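PDB 4XA8: D-isomer specific 2-hydroxyacid dehydrogenase NAD-binding from Xanthobacter autotrophicus, which probably acts as an NAD(P)-dependent oxidoreductase of the D-isomer specific 2-hydroxyacid dehydrogenase family. Local coordinates for residues 301-305 with 306-310; 21-24 with 25-29. All blocks are in the same frame, centred on the assembly; numbering follows the deposited sequence.

From the N terminus the chain first forms strand 9-13, then helix 19-29, nearly all of which makes up contact 2, before it returns as strand 34-37 at the edge of a parallel five-stranded sheet. It then completes that sheet, builds the seven-stranded parallel sheet, and returns to the first with helix 290-306, at whose C-terminal end lies contact 1. The two contacts follow in series without nesting or crossing, and neither closes a long loop: contact 2 spans turns of one helix, contact 1 a helix end and the chain leaving it. Their centres are about 20 Å apart and their nearest atoms about 6 Å, so they do not touch, but helix 290-306 links them through W22.

Contact 1. Residues 301-305 with 306-310; sequences IRRIE and AGEPV
R302 and R303 both reach from the last turns of helix 290-306 to the chain that leaves it, a worked example of how a helix end is tied off. The charged pair comes first. The guanidinium of R302 takes OE1 of E308 with NH1 at 3.2 Å, a salt bridge reinforced by a weaker bond from NH2. The two flat groups stand nearly upright to each other, at 82°, and NH1 meets OE1 from above the carboxylate plane. R302 gets there by bending: CG sits between the backbone N and the carbonyl carbon (chi1 71°), and the chain bends again further out. A second carboxylate, E299, one turn earlier, also pairs with R302 and with NE of R303.

R303 instead uses a straight arm. Extended from CG to NE, it brings NH2 to the carbonyl O of P309, 3.0 Å away and in the guanidinium plane, with a nearly straight bond of 161°. CG of R303 passes 3.6 Å from OE1 of E308.

Apolar contact is slight: CD1 of I304 meets CG1 of V310 at 3.9 Å, the two side chains running side by side, and both also touch P94.

Backbone bonds complete the set. E308 N reaches R303 O at 2.8 Å, while G307 N makes a weak bond of 3.3 Å to I304 O. With G307 at positive phi, these bonds back into the last turn make a Schellman motif, which here ends the helix and redirects the chain along its side.

Contact 2. Residues 21-24 with 25-29; sequences DWKS and ALQAA
A25 opens the second half of this helical stretch by sending its N-H to D21 O, 3.2 Å away, while its CB rests 3.5 Å from the same oxygen. It is a compact example of how a helix lets one carbonyl serve both a backbone bond and a side-chain contact four residues on.

L26 repeats the scheme at closer range. Its N bonds to W22 O at 2.9 Å, and with CG beside its own backbone N (chi1 -74°) the branch point lies beyond the oxygen of that carbonyl, CG 3.2 Å from W22 O.

Q27 carries the main side-chain contact. Its N is bonded to K23 O at 2.9 Å, and its extended chain runs alongside the equally extended K23, both pointing the same way. The flat amide lies against the lysine methylenes, with NE2 3.6 Å from CE of K23 and OE1 3.8 Å from its CG. The polar ends bond to backbone carbonyls at the start of the next strand: NE2 of Q27 to L33 O, just before strand 34-37, and NZ of K23 to V35 O, within it.

A28 follows with a more bent bond, 140°, from its N to S24 O; its CB touches that oxygen, while OG of S24 turns back to Q20 O.

Helix 19-29 is the crossover helix of a beta-alpha-beta unit between strands 9-13 and 34-37. K23 and Q27 face strand 34-37, W22 meets the ring of F12 and packs with A25 on helix 290-306, and D21 bonds to H138 of the second subunit.

Contact 1. Residues 301-305 with 306-310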
loop_
_atom_site.group_PDB
_atom_site.type_symbol
_atom_site.label_atom_id
_atom_site.label_comp_id
_atom_site.label_asym_id
_atom_site.label_seq_id
_atom_site.Cartn_x
_atom_site.Cartn_y
_atom_site.Cartn_z
ATOM N N ILE A 301 12.158 26.341 23.481
ATOM C CA ILE A 301 13.385 26.672 24.177
ATOM C C ILE A 301 13.368 28.161 24.503
ATOM O O ILE A 301 13.579 28.592 25.675
ATOM C CB ILE A 301 14.611 26.270 23.335
ATOM C CG1 ILE A 301 14.728 24.735 23.389
ATOM C CG2 ILE A 301 15.874 27.003 23.837
ATOM C CD1 ILE A 301 15.845 24.134 22.565
ATOM N N ARG A 302 13.098 28.979 23.495
ATOM C CA ARG A 302 13.055 30.415 23.763
ATOM C C ARG A 302 11.925 30.797 24.734
ATOM O O ARG A 302 12.143 31.624 25.619
ATOM C CB ARG A 302 13.053 31.247 22.478
ATOM C CG ARG A 302 11.784 31.217 21.654
ATOM C CD ARG A 302 11.564 32.586 21.017
ATOM N NE ARG A 302 11.305 33.599 22.031
ATOM C CZ ARG A 302 10.114 33.879 22.556
ATOM N NH1 ARG A 302 9.017 33.217 22.187
ATOM N NH2 ARG A 302 10.027 34.826 23.479
ATOM N N ARG A 303 10.750 30.182 24.625
ATOM C CA ARG A 303 9.675 30.494 25.579
ATOM C C ARG A 303 10.052 30.157 27.021
ATOM O O ARG A 303 9.833 30.963 27.924
ATOM C CB ARG A 303 8.370 29.809 25.210
ATOM C CG ARG A 303 7.697 30.441 24.004
ATOM C CD ARG A 303 6.720 29.504 23.323
ATOM N NE ARG A 303 5.915 30.185 22.298
ATOM C CZ ARG A 303 4.661 30.593 22.461
ATOM N NH1 ARG A 303 4.035 31.191 21.464
ATOM N NH2 ARG A 303 4.018 30.423 23.619
ATOM N N ILE A 304 10.622 28.971 27.232
ATOM C CA ILE A 304 11.017 28.544 28.569
ATOM C C ILE A 304 12.083 29.522 29.099
ATOM O O ILE A 304 12.044 29.915 30.263
ATOM C CB ILE A 304 11.458 27.040 28.604
ATOM C CG1 ILE A 304 11.341 26.464 30.010
ATOM C CG2 ILE A 304 12.882 26.844 28.138
ATOM C CD1 ILE A 304 9.930 26.090 30.402
ATOM N N GLU A 305 12.987 29.960 28.225
ATOM C CA GLU A 305 14.034 30.912 28.588
ATOM C C GLU A 305 13.557 32.365 28.784
ATOM O O GLU A 305 14.272 33.180 29.378
ATOM C CB GLU A 305 15.172 30.856 27.563
ATOM C CG GLU A 305 15.879 29.506 27.487
ATOM C CD GLU A 305 16.715 29.150 28.717
ATOM O OE1 GLU A 305 17.747 28.469 28.544
ATOM O OE2 GLU A 305 16.361 29.524 29.858
ATOM N N ALA A 306 12.359 32.691 28.302
ATOM C CA ALA A 306 11.759 34.001 28.566
ATOM C C ALA A 306 10.597 33.915 29.561
ATOM O O ALA A 306 9.934 34.913 29.828
ATOM C CB ALA A 306 11.291 34.628 27.265
ATOM N N GLY A 307 10.351 32.729 30.114
ATOM C CA GLY A 307 9.285 32.552 31.099
ATOM C C GLY A 307 7.903 32.672 30.489
ATOM O O GLY A 307 6.961 33.113 31.147
ATOM N N GLU A 308 7.787 32.294 29.220
ATOM C CA GLU A 308 6.501 32.255 28.551
ATOM C C GLU A 308 5.970 30.838 28.564
ATOM O O GLU A 308 6.753 29.881 28.582
ATOM C CB GLU A 308 6.638 32.747 27.119
ATOM C CG GLU A 308 7.374 34.067 27.012
ATOM C CD GLU A 308 7.276 34.672 25.634
ATOM O OE1 GLU A 308 7.141 33.907 24.660
ATOM O OE2 GLU A 308 7.350 35.915 25.533
ATOM N N PRO A 309 4.639 30.680 28.524
ATOM C CA PRO A 309 4.178 29.294 28.537
ATOM C C PRO A 309 4.625 28.547 27.260
ATOM O O PRO A 309 4.828 29.161 26.205
ATOM C CB PRO A 309 2.647 29.419 28.639
ATOM C CG PRO A 309 2.343 30.886 28.799
ATOM C CD PRO A 309 3.539 31.637 28.304
ATOM N N VAL A 310 4.807 27.239 27.377
ATOM C CA VAL A 310 5.294 26.440 26.260
ATOM C C VAL A 310 4.112 25.949 25.406
ATOM O O VAL A 310 3.023 25.675 25.928
ATOM C CB VAL A 310 6.204 25.269 26.723
ATOM C CG1 VAL A 310 7.450 25.807 27.405
ATOM C CG2 VAL A 310 5.458 24.270 27.610
#

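Contact 2. Residues 21-24 with 25-29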
loop_
_atom_site.group_PDB
_atom_site.type_symbol
_atom_site.label_atom_id
_atom_site.label_comp_id
_atom_site.label_asym_id
_atom_site.label_seq_id
_atom_site.Cartn_x
_atom_site.Cartn_y
_atom_site.Cartn_z
ATOM N N ASP A 21 20.395 13.378 12.568
ATOM C CA ASP A 21 19.430 14.081 11.740
ATOM C C ASP A 21 18.716 15.140 12.572
ATOM O O ASP A 21 18.379 16.199 12.064
ATOM C CB ASP A 21 18.361 13.131 11.235
ATOM C CG ASP A 21 18.882 12.141 10.245
ATOM O OD1 ASP A 21 19.986 12.345 9.693
ATOM O OD2 ASP A 21 18.148 11.161 10.002
ATOM N N TRP A 22 18.435 14.832 13.836
ATOM C CA TRP A 22 17.790 15.799 14.702
ATOM C C TRP A 22 18.746 16.925 15.042
ATOM O O TRP A 22 18.336 18.070 15.130
ATOM C CB TRP A 22 17.258 15.132 15.981
ATOM C CG TRP A 22 16.000 14.437 15.747
ATOM C CD1 TRP A 22 15.832 13.130 15.334
ATOM C CD2 TRP A 22 14.688 15.009 15.816
ATOM N NE1 TRP A 22 14.490 12.851 15.193
ATOM C CE2 TRP A 22 13.773 13.992 15.489
ATOM C CE3 TRP A 22 14.203 16.291 16.105
ATOM C CZ2 TRP A 22 12.408 14.220 15.448
ATOM C CZ3 TRP A 22 12.834 16.500 16.086
ATOM C CH2 TRP A 22 11.964 15.464 15.792
ATOM N N LYS A 23 20.016 16.594 15.251
ATOM C CA LYS A 23 21.031 17.593 15.564
ATOM C C LYS A 23 21.169 18.592 14.402
ATOM O O LYS A 23 21.188 19.810 14.623
ATOM C CB LYS A 23 22.367 16.922 15.878
ATOM C CG LYS A 23 23.514 17.881 16.201
ATOM C CD LYS A 23 24.726 17.151 16.765
ATOM C CE LYS A 23 25.844 18.126 17.158
ATOM N NZ LYS A 23 26.829 17.498 18.087
ATOM N N SER A 24 21.227 18.076 13.181
ATOM C CA SER A 24 21.351 18.932 12.001
ATOM C C SER A 24 20.185 19.891 11.841
ATOM O O SER A 24 20.371 21.073 11.565
ATOM C CB SER A 24 21.442 18.085 10.753
ATOM O OG SER A 24 22.673 17.406 10.785
ATOM N N ALA A 25 18.989 19.358 12.026
ATOM C CA ALA A 25 17.758 20.127 11.908
ATOM C C ALA A 25 17.646 21.200 13.010
ATOM O O ALA A 25 17.304 22.364 12.735
ATOM C CB ALA A 25 16.544 19.177 11.948
ATOM N N LEU A 26 17.956 20.818 14.237
ATOM C CA LEU A 26 17.922 21.755 15.365
ATOM C C LEU A 26 18.977 22.872 15.235
ATOM O O LEU A 26 18.678 24.058 15.408
ATOM C CB LEU A 26 18.097 20.979 16.661
ATOM C CG LEU A 26 16.870 20.172 17.080
ATOM C CD1 LEU A 26 17.326 19.155 18.119
ATOM C CD2 LEU A 26 15.779 21.077 17.635
ATOM N N GLN A 27 20.189 22.514 14.846
ATOM C CA GLN A 27 21.235 23.515 14.631
ATOM C C GLN A 27 21.034 24.359 13.367
ATOM O O GLN A 27 21.559 25.445 13.305
ATOM C CB GLN A 27 22.610 22.857 14.652
ATOM C CG GLN A 27 22.980 22.449 16.065
ATOM C CD GLN A 27 24.312 21.719 16.170
ATOM O OE1 GLN A 27 24.898 21.294 15.173
ATOM N NE2 GLN A 27 24.776 21.549 17.390
ATOM N N ALA A 28 20.278 23.863 12.391
ATOM C CA ALA A 28 19.863 24.670 11.232
ATOM C C ALA A 28 18.894 25.753 11.674
ATOM O O ALA A 28 19.082 26.940 11.361
ATOM C CB ALA A 28 19.242 23.798 10.126
ATOM N N ALA A 29 17.870 25.325 12.405
ATOM C CA ALA A 29 16.853 26.184 12.977
ATOM C C ALA A 29 17.366 27.125 14.085
ATOM O O ALA A 29 16.807 28.209 14.261
ATOM C CB ALA A 29 15.727 25.333 13.518
#